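PDB 2FWT: DHC, diheme cytochrome c from Rhodobacter sphaeroides, which carries two covalently bound c-type hemes and probably acts in electron transfer, passing electrons to its partner SHP, the oxygen-binding sphaeroides heme protein. Local coordinates for residues A19-A22 / A23-P26; G53-E56 / S57-A61; L83-S86 / E87-W90. One frame throughout, in Å; residues are numbered along the deposited sequence.

Contact 1 of 3, residues A19-A22 / A23-P26. With HEC (heme c), chain C.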
loop_
_atom_site.group_PDB
_atom_site.type_symbol
_atom_site.label_atom_id
_atom_site.label_comp_id
_atom_site.label_asym_id
_atom_site.label_seq_id
_atom_site.Cartn_x
_atom_site.Cartn_y
_atom_site.Cartn_z
ATOM N N ALA A 19 -6.421 -2.046 -2.162
ATOM C CA ALA A 19 -5.552 -1.314 -3.077
ATOM C C ALA A 19 -5.051 -0.100 -2.337
ATOM O O ALA A 19 -5.792 0.866 -2.093
ATOM C CB ALA A 19 -6.295 -0.914 -4.330
ATOM N N TYR A 20 -3.797 -0.138 -1.943
ATOM C CA TYR A 20 -3.207 0.969 -1.183
ATOM C C TYR A 20 -3.052 2.213 -2.047
ATOM O O TYR A 20 -2.522 2.136 -3.156
ATOM C CB TYR A 20 -1.843 0.585 -0.633
ATOM C CG TYR A 20 -1.876 -0.577 0.344
ATOM C CD1 TYR A 20 -1.279 -1.798 0.038
ATOM C CD2 TYR A 20 -2.533 -0.471 1.532
ATOM C CE1 TYR A 20 -1.313 -2.861 0.936
ATOM C CE2 TYR A 20 -2.584 -1.539 2.444
ATOM C CZ TYR A 20 -1.980 -2.717 2.144
ATOM O OH TYR A 20 -2.037 -3.761 3.034
ATOM N N PRO A 21 -3.548 3.356 -1.556
ATOM C CA PRO A 21 -3.402 4.579 -2.345
ATOM C C PRO A 21 -1.959 4.969 -2.626
ATOM O O PRO A 21 -1.082 4.877 -1.755
ATOM C CB PRO A 21 -4.078 5.653 -1.490
ATOM C CG PRO A 21 -4.885 4.965 -0.528
ATOM C CD PRO A 21 -4.405 3.547 -0.377
ATOM N N ALA A 22 -1.743 5.480 -3.828
ATOM C CA ALA A 22 -0.421 5.931 -4.252
ATOM C C ALA A 22 0.218 6.956 -3.325
ATOM O O ALA A 22 1.418 6.902 -3.078
ATOM C CB ALA A 22 -0.495 6.462 -5.680
ATOM N N ALA A 23 -0.597 7.854 -2.782
ATOM C CA ALA A 23 -0.115 8.953 -1.966
ATOM C C ALA A 23 0.568 8.503 -0.693
ATOM O O ALA A 23 1.211 9.320 -0.010
ATOM C CB ALA A 23 -1.275 9.827 -1.633
ATOM N N LEU A 24 0.414 7.236 -0.333
ATOM C CA LEU A 24 0.952 6.756 0.940
ATOM C C LEU A 24 2.455 6.417 0.948
ATOM O O LEU A 24 3.055 6.362 2.023
ATOM C CB LEU A 24 0.142 5.564 1.419
ATOM C CG LEU A 24 -1.061 5.718 2.376
ATOM C CD1 LEU A 24 -1.601 7.095 2.643
ATOM C CD2 LEU A 24 -2.120 4.690 2.136
ATOM N N LEU A 25 3.055 6.186 -0.219
ATOM C CA LEU A 25 4.477 5.881 -0.310
ATOM C C LEU A 25 5.167 6.806 -1.300
ATOM O O LEU A 25 4.552 7.288 -2.262
ATOM C CB LEU A 25 4.710 4.422 -0.755
ATOM C CG LEU A 25 4.361 3.330 0.279
ATOM C CD1 LEU A 25 4.496 1.975 -0.359
ATOM C CD2 LEU A 25 5.291 3.428 1.474
ATOM N N PRO A 26 6.457 7.047 -1.079
ATOM C CA PRO A 26 7.211 7.794 -2.070
ATOM C C PRO A 26 7.500 6.990 -3.339
ATOM O O PRO A 26 7.483 5.749 -3.336
ATOM C CB PRO A 26 8.491 8.136 -1.343
ATOM C CG PRO A 26 8.657 7.044 -0.323
ATOM C CD PRO A 26 7.273 6.685 0.105
HETATM FE FE HEC C . 0.784 -6.560 -1.866
HETATM C CHA HEC C . 1.817 -6.101 1.321
HETATM C CHB HEC C . 1.386 -3.247 -2.545
HETATM C CHC HEC C . -0.365 -6.983 -5.028
HETATM C CHD HEC C . 0.325 -9.884 -1.268
HETATM N NA HEC C . 1.438 -4.970 -0.821
HETATM C C1A HEC C . 1.828 -4.999 0.507
HETATM C C2A HEC C . 2.258 -3.697 0.924
HETATM C C3A HEC C . 2.128 -2.892 -0.151
HETATM C C4A HEC C . 1.608 -3.679 -1.257
HETATM C CMA HEC C . 2.441 -1.409 -0.228
HETATM C CAA HEC C . 2.746 -3.340 2.333
HETATM C CBA HEC C . 1.599 -3.104 3.312
HETATM C CGA HEC C . 2.142 -2.499 4.592
HETATM O O1A HEC C . 2.340 -1.267 4.622
HETATM O O2A HEC C . 2.370 -3.242 5.583
HETATM N NB HEC C . 0.550 -5.347 -3.480
HETATM C C1B HEC C . 0.932 -4.029 -3.582
HETATM C C2B HEC C . 0.747 -3.593 -4.947
HETATM C C3B HEC C . 0.272 -4.650 -5.638
HETATM C C4B HEC C . 0.080 -5.743 -4.706
HETATM C CMB HEC C . 1.154 -2.182 -5.426
HETATM C CAB HEC C . -0.060 -4.762 -7.143
HETATM C CBB HEC C . 1.038 -4.695 -7.971
HETATM N NC HEC C . 0.097 -8.138 -2.925
HETATM C C1C HEC C . -0.346 -8.094 -4.230
HETATM C C2C HEC C . -0.832 -9.396 -4.606
HETATM C C3C HEC C . -0.632 -10.219 -3.575
HETATM C C4C HEC C . -0.055 -9.429 -2.500
HETATM C CMC HEC C . -1.419 -9.735 -5.985
HETATM C CAC HEC C . -0.947 -11.740 -3.507
HETATM C CBC HEC C . -0.439 -12.572 -4.468
HETATM N ND HEC C . 1.045 -7.753 -0.288
HETATM C C1D HEC C . 0.826 -9.131 -0.256
HETATM C C2D HEC C . 1.188 -9.656 1.042
HETATM C C3D HEC C . 1.655 -8.495 1.862
HETATM C C4D HEC C . 1.527 -7.356 0.960
HETATM C CMD HEC C . 1.162 -11.087 1.492
HETATM C CAD HEC C . 2.141 -8.568 3.304
HETATM C CBD HEC C . 0.937 -8.378 4.237
HETATM C CGD HEC C . 1.323 -8.519 5.689
HETATM O O1D HEC C . 2.540 -8.443 5.986
HETATM O O2D HEC C . 0.391 -8.695 6.537
#
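In L24 chi1 (-93°) falls off the staggered positions and chi2 (11°) is nearly eclipsed, which lays its CD2 branch alongside the P21 ring, 3.6 Å from P21 CD, with both side chains pointing the same way. The two residues sit at the ends of a tight 3-10 turn that closes the loop after the heme-binding CXXCH motif and leads to P26, the N-cap of helix 27-34. Y20, just ahead of the turn, has CG anti to its carbonyl carbon, which sends the ring back to heme c. There Y20 CD1 comes within 3.6 Å of C3A in a heme pyrrole, the two planes meeting obliquely, while Y20 OH is held by a hydrogen bond to the carbonyl of S111. On the far end of the turn L25 reaches the same pyrrole's methyl group, with L25 CD1 4.0 Å from heme CMA. Residues before and after the turn therefore line one heme pocket, and I85 packs against both Y20 and L25. The carbonyl of A22 takes a hydrogen bond from W30 NE1 and a weak one from L25 N. The turn itself is closed by L24 N donating to P21 O at 3.1 Å, nearly straight (164°).

Contact 2 of 3, residues G53-E56 / S57-A61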
loop_
_atom_site.group_PDB
_atom_site.type_symbol
_atom_site.label_atom_id
_atom_site.label_comp_id
_atom_site.label_asym_id
_atom_site.label_seq_id
_atom_site.Cartn_x
_atom_site.Cartn_y
_atom_site.Cartn_z
ATOM N N GLY A 53 4.566 -1.918 -15.759
ATOM C CA GLY A 53 4.953 -0.551 -16.087
ATOM C C GLY A 53 3.824 0.451 -15.996
ATOM O O GLY A 53 4.008 1.595 -15.542
ATOM N N GLN A 54 2.645 0.058 -16.439
ATOM C CA GLN A 54 1.480 0.939 -16.326
ATOM C C GLN A 54 1.088 1.242 -14.878
ATOM O O GLN A 54 0.739 2.391 -14.562
ATOM C CB GLN A 54 0.236 0.390 -17.048
ATOM C CG GLN A 54 0.274 0.523 -18.574
ATOM C CD GLN A 54 -0.134 1.889 -19.205
ATOM O OE1 GLN A 54 -0.191 1.960 -20.437
ATOM N NE2 GLN A 54 -0.425 2.940 -18.406
ATOM N N ILE A 55 1.098 0.214 -14.030
ATOM C CA ILE A 55 0.722 0.395 -12.625
ATOM C C ILE A 55 1.802 1.252 -11.978
ATOM O O ILE A 55 1.509 2.216 -11.271
ATOM C CB ILE A 55 0.555 -0.947 -11.924
ATOM C CG1 ILE A 55 -0.683 -1.659 -12.504
ATOM C CG2 ILE A 55 0.527 -0.839 -10.414
ATOM C CD1 ILE A 55 -0.728 -3.115 -12.135
ATOM N N GLU A 56 3.048 0.902 -12.245
ATOM C CA GLU A 56 4.154 1.648 -11.666
ATOM C C GLU A 56 4.103 3.124 -12.046
ATOM O O GLU A 56 4.323 4.018 -11.235
ATOM C CB GLU A 56 5.491 1.028 -12.053
ATOM C CG GLU A 56 6.647 1.708 -11.355
ATOM C CD GLU A 56 8.006 1.128 -11.680
ATOM O OE1 GLU A 56 8.064 0.001 -12.221
ATOM O OE2 GLU A 56 9.007 1.822 -11.389
ATOM N N SER A 57 3.829 3.403 -13.300
ATOM C CA SER A 57 3.752 4.794 -13.739
ATOM C C SER A 57 2.677 5.575 -12.957
ATOM O O SER A 57 2.909 6.711 -12.535
ATOM C CB SER A 57 3.517 4.869 -15.258
ATOM O OG SER A 57 3.191 6.221 -15.629
ATOM N N TYR A 58 1.515 4.958 -12.734
ATOM C CA TYR A 58 0.444 5.584 -11.986
ATOM C C TYR A 58 0.876 5.826 -10.536
ATOM O O TYR A 58 0.675 6.926 -10.001
ATOM C CB TYR A 58 -0.844 4.727 -12.047
ATOM C CG TYR A 58 -1.859 5.112 -10.998
ATOM C CD1 TYR A 58 -2.712 6.174 -11.198
ATOM C CD2 TYR A 58 -1.959 4.414 -9.790
ATOM C CE1 TYR A 58 -3.601 6.569 -10.216
ATOM C CE2 TYR A 58 -2.879 4.794 -8.811
ATOM C CZ TYR A 58 -3.695 5.859 -9.041
ATOM O OH TYR A 58 -4.605 6.255 -8.099
ATOM N N LEU A 59 1.471 4.812 -9.912
ATOM C CA LEU A 59 1.860 4.908 -8.509
ATOM C C LEU A 59 2.905 5.994 -8.326
ATOM O O LEU A 59 2.792 6.859 -7.452
ATOM C CB LEU A 59 2.320 3.563 -7.983
ATOM C CG LEU A 59 1.260 2.464 -7.889
ATOM C CD1 LEU A 59 1.925 1.099 -7.656
ATOM C CD2 LEU A 59 0.269 2.763 -6.808
ATOM N N VAL A 60 3.904 6.002 -9.200
ATOM C CA VAL A 60 4.957 7.001 -9.152
ATOM C C VAL A 60 4.429 8.419 -9.361
ATOM O O VAL A 60 4.795 9.343 -8.616
ATOM C CB VAL A 60 6.076 6.641 -10.168
ATOM C CG1 VAL A 60 7.064 7.789 -10.403
ATOM C CG2 VAL A 60 6.828 5.436 -9.655
ATOM N N ALA A 61 3.558 8.589 -10.354
ATOM C CA ALA A 61 3.016 9.907 -10.688
ATOM C C ALA A 61 2.151 10.471 -9.580
ATOM O O ALA A 61 1.991 11.691 -9.506
ATOM C CB ALA A 61 2.185 9.835 -11.991
#
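E56 and V60 lie side by side on one turn of helix 49-61, an alpha-helix in which four successive i to i+4 hydrogen bonds tie residues 53-56 to 57-60. The E56 side chain can be followed outward from the backbone: CB sits 3.2 Å from S57 N, the amide of the next residue, and CG, anti to the backbone N (chi1 -175°), faces V60, with E56 CG 4.1 Å from V60 CG2. Beyond CG the chain is extended, which puts the carboxylate within reach of two partners. There OE1 forms a salt bridge with R52 NH1, one turn back on the same helix, and OE2 a hydrogen bond with T31 OG1 on helix 27-34. The two oxygens thus have different partners, which should fix the rotation of the group and link the two helices, and V60 packs on T31 beside it. I55 and L59 form another pair one turn apart, pointing the same way, with I55 CG2 3.6 Å from L59 CD1. Both are buried: I55 touches L8 and T9 of helix 7-12 as well as M34, whereas L59 meets W30, A22 and a heme, so this strip of the helix faces the interior of the heme-binding fold. Y58 also packs on T9 of helix 7-12, next to I55. Among the backbone bonds, L59 N reaches I55 O at 2.9 Å, and the methine L59 CG lies 3.4 Å from that same I55 O.

Contact 3 of 3, residues L83-S86 / E87-W90. With HEC (heme c), chain C.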
loop_
_atom_site.group_PDB
_atom_site.type_symbol
_atom_site.label_atom_id
_atom_site.label_comp_id
_atom_site.label_asym_id
_atom_site.label_seq_id
_atom_site.Cartn_x
_atom_site.Cartn_y
_atom_site.Cartn_z
ATOM N N LEU A 83 9.529 -0.334 2.103
ATOM C CA LEU A 83 8.627 -1.115 1.296
ATOM C C LEU A 83 7.209 -1.131 1.869
ATOM O O LEU A 83 6.292 -1.575 1.173
ATOM C CB LEU A 83 9.116 -2.549 1.166
ATOM C CG LEU A 83 10.011 -2.969 -0.011
ATOM C CD1 LEU A 83 10.458 -1.861 -0.912
ATOM C CD2 LEU A 83 11.166 -3.839 0.492
ATOM N N ARG A 84 7.033 -0.678 3.117
ATOM C CA ARG A 84 5.736 -0.809 3.800
ATOM C C ARG A 84 5.266 0.551 4.282
ATOM O O ARG A 84 6.048 1.295 4.922
ATOM C CB ARG A 84 5.815 -1.768 5.006
ATOM C CG ARG A 84 6.032 -3.176 4.628
ATOM C CD ARG A 84 6.135 -4.042 5.854
ATOM N NE ARG A 84 6.146 -5.498 5.638
ATOM C CZ ARG A 84 5.087 -6.306 5.589
ATOM N NH1 ARG A 84 3.857 -5.842 5.600
ATOM N NH2 ARG A 84 5.280 -7.613 5.464
ATOM N N ILE A 85 3.994 0.839 4.018
ATOM C CA ILE A 85 3.312 1.962 4.627
ATOM C C ILE A 85 3.374 1.825 6.161
ATOM O O ILE A 85 3.633 2.797 6.883
ATOM C CB ILE A 85 1.849 2.038 4.163
ATOM C CG1 ILE A 85 1.767 2.278 2.635
ATOM C CG2 ILE A 85 1.111 3.158 4.898
ATOM C CD1 ILE A 85 0.448 1.819 2.032
ATOM N N SER A 86 3.173 0.599 6.632
ATOM C CA SER A 86 3.143 0.277 8.057
ATOM C C SER A 86 4.490 0.427 8.766
ATOM O O SER A 86 4.551 0.297 9.985
ATOM C CB SER A 86 2.575 -1.132 8.251
ATOM O OG SER A 86 3.437 -2.126 7.736
ATOM N N GLU A 87 5.559 0.700 8.024
ATOM C CA GLU A 87 6.890 0.973 8.587
ATOM C C GLU A 87 7.303 2.444 8.508
ATOM O O GLU A 87 8.393 2.812 8.951
ATOM C CB GLU A 87 7.949 0.113 7.889
ATOM C CG GLU A 87 7.823 -1.364 8.242
ATOM C CD GLU A 87 8.173 -1.698 9.697
ATOM O OE1 GLU A 87 9.235 -1.246 10.201
ATOM O OE2 GLU A 87 7.407 -2.445 10.336
ATOM N N LEU A 88 6.439 3.301 7.982
ATOM C CA LEU A 88 6.762 4.711 7.890
ATOM C C LEU A 88 6.829 5.366 9.259
ATOM O O LEU A 88 6.069 5.016 10.132
ATOM C CB LEU A 88 5.746 5.461 7.042
ATOM C CG LEU A 88 5.751 5.084 5.558
ATOM C CD1 LEU A 88 4.581 5.745 4.892
ATOM C CD2 LEU A 88 7.057 5.470 4.896
ATOM N N PRO A 89 7.709 6.378 9.406
ATOM C CA PRO A 89 7.784 7.090 10.678
ATOM C C PRO A 89 6.427 7.551 11.247
ATOM O O PRO A 89 6.109 7.252 12.416
ATOM C CB PRO A 89 8.730 8.240 10.346
ATOM C CG PRO A 89 9.656 7.599 9.345
ATOM C CD PRO A 89 8.708 6.883 8.455
ATOM N N TRP A 90 5.608 8.232 10.453
ATOM C CA TRP A 90 4.329 8.708 10.980
ATOM C C TRP A 90 3.445 7.546 11.413
ATOM O O TRP A 90 2.702 7.644 12.396
ATOM C CB TRP A 90 3.594 9.624 9.990
ATOM C CG TRP A 90 3.035 8.975 8.740
ATOM C CD1 TRP A 90 3.545 9.045 7.499
ATOM C CD2 TRP A 90 1.842 8.193 8.648
ATOM N NE1 TRP A 90 2.731 8.334 6.603
ATOM C CE2 TRP A 90 1.681 7.816 7.291
ATOM C CE3 TRP A 90 0.864 7.812 9.570
ATOM C CZ2 TRP A 90 0.620 7.021 6.854
ATOM C CZ3 TRP A 90 -0.188 7.026 9.128
ATOM C CH2 TRP A 90 -0.302 6.651 7.779
HETATM FE FE HEC C . 0.784 -6.560 -1.866
HETATM C CHA HEC C . 1.817 -6.101 1.321
HETATM C CHB HEC C . 1.386 -3.247 -2.545
HETATM C CHC HEC C . -0.365 -6.983 -5.028
HETATM C CHD HEC C . 0.325 -9.884 -1.268
HETATM N NA HEC C . 1.438 -4.970 -0.821
HETATM C C1A HEC C . 1.828 -4.999 0.507
HETATM C C2A HEC C . 2.258 -3.697 0.924
HETATM C C3A HEC C . 2.128 -2.892 -0.151
HETATM C C4A HEC C . 1.608 -3.679 -1.257
HETATM C CMA HEC C . 2.441 -1.409 -0.228
HETATM C CAA HEC C . 2.746 -3.340 2.333
HETATM C CBA HEC C . 1.599 -3.104 3.312
HETATM C CGA HEC C . 2.142 -2.499 4.592
HETATM O O1A HEC C . 2.340 -1.267 4.622
HETATM O O2A HEC C . 2.370 -3.242 5.583
HETATM N NB HEC C . 0.550 -5.347 -3.480
HETATM C C1B HEC C . 0.932 -4.029 -3.582
HETATM C C2B HEC C . 0.747 -3.593 -4.947
HETATM C C3B HEC C . 0.272 -4.650 -5.638
HETATM C C4B HEC C . 0.080 -5.743 -4.706
HETATM C CMB HEC C . 1.154 -2.182 -5.426
HETATM C CAB HEC C . -0.060 -4.762 -7.143
HETATM C CBB HEC C . 1.038 -4.695 -7.971
HETATM N NC HEC C . 0.097 -8.138 -2.925
HETATM C C1C HEC C . -0.346 -8.094 -4.230
HETATM C C2C HEC C . -0.832 -9.396 -4.606
HETATM C C3C HEC C . -0.632 -10.219 -3.575
HETATM C C4C HEC C . -0.055 -9.429 -2.500
HETATM C CMC HEC C . -1.419 -9.735 -5.985
HETATM C CAC HEC C . -0.947 -11.740 -3.507
HETATM C CBC HEC C . -0.439 -12.572 -4.468
HETATM N ND HEC C . 1.045 -7.753 -0.288
HETATM C C1D HEC C . 0.826 -9.131 -0.256
HETATM C C2D HEC C . 1.188 -9.656 1.042
HETATM C C3D HEC C . 1.655 -8.495 1.862
HETATM C C4D HEC C . 1.527 -7.356 0.960
HETATM C CMD HEC C . 1.162 -11.087 1.492
HETATM C CAD HEC C . 2.141 -8.568 3.304
HETATM C CBD HEC C . 0.937 -8.378 4.237
HETATM C CGD HEC C . 1.323 -8.519 5.689
HETATM O O1D HEC C . 2.540 -8.443 5.986
HETATM O O2D HEC C . 0.391 -8.695 6.537
HETATM O O HOH W 1 4.897 -3.461 9.446
#
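R84 and E87 run side by side, with R84 CB 3.8 Å from E87 CG, yet their charged ends go separate ways. The extended arginine chain carries its guanidinium to the two heme c propionates and bridges them. R84 NH1 donates to both, to O2A of one at 3.0 Å and to O1D of the other, and R84 NH2 adds a second bond to O1D at 2.9 Å. O2A lies at the edge of the guanidinium, in its plane. S86 grips the first propionate through two bonds: its backbone N donates to heme O1A at 2.9 Å, while its hydroxyl, placed by a chi1 of 67° between the backbone N and the carbonyl carbon, donates from OG to heme O2A at 2.6 Å. Replacing R84 with a leucine would probably leave the second propionate without its two guanidinium bonds and both carboxylates short of a compensating charge.

In the next shell a water donates to S86 OG and also to E87 OE2, 2.9 Å away, joining the serine to a carboxylate whose salt-bridge partner is K92 on helix 89-98. The backbone that positions R84 and S86 is a 3-10 turn, in which E87 N bonds to R84 O and L88 N to I85 O at 3.1 Å. I85 CG2 lies 4.3 Å from L88 CD1 and also approaches W90.

The turn leads directly into helix 89-98, with L88 as its N-cap. F91 of that helix covers I85 and S86, L83 rests on helix 27-34, and W90, on the helix's first turn, touches the other heme close to its axial ligand H95.

How the contacts relate
The three contacts follow one another along the chain within the one diheme cytochrome c fold. Contact 1 is central: its centre lies about 11 Å from that of each of the others and it touches both, whereas contacts 2 and 3 are about 20 Å apart between centres and do not meet. Toward contact 2, A22 CB packs on L59 O at 3.8 Å; toward contact 3, L25 CG meets I85 CG1 at 3.7 Å. The turns of contacts 1 and 3 lead into helices, 27-34 and 89-98, while helix 49-61 flanks contact 1. Contacts 1 and 3 line the same heme, and L24 and W90 both also come close to the second.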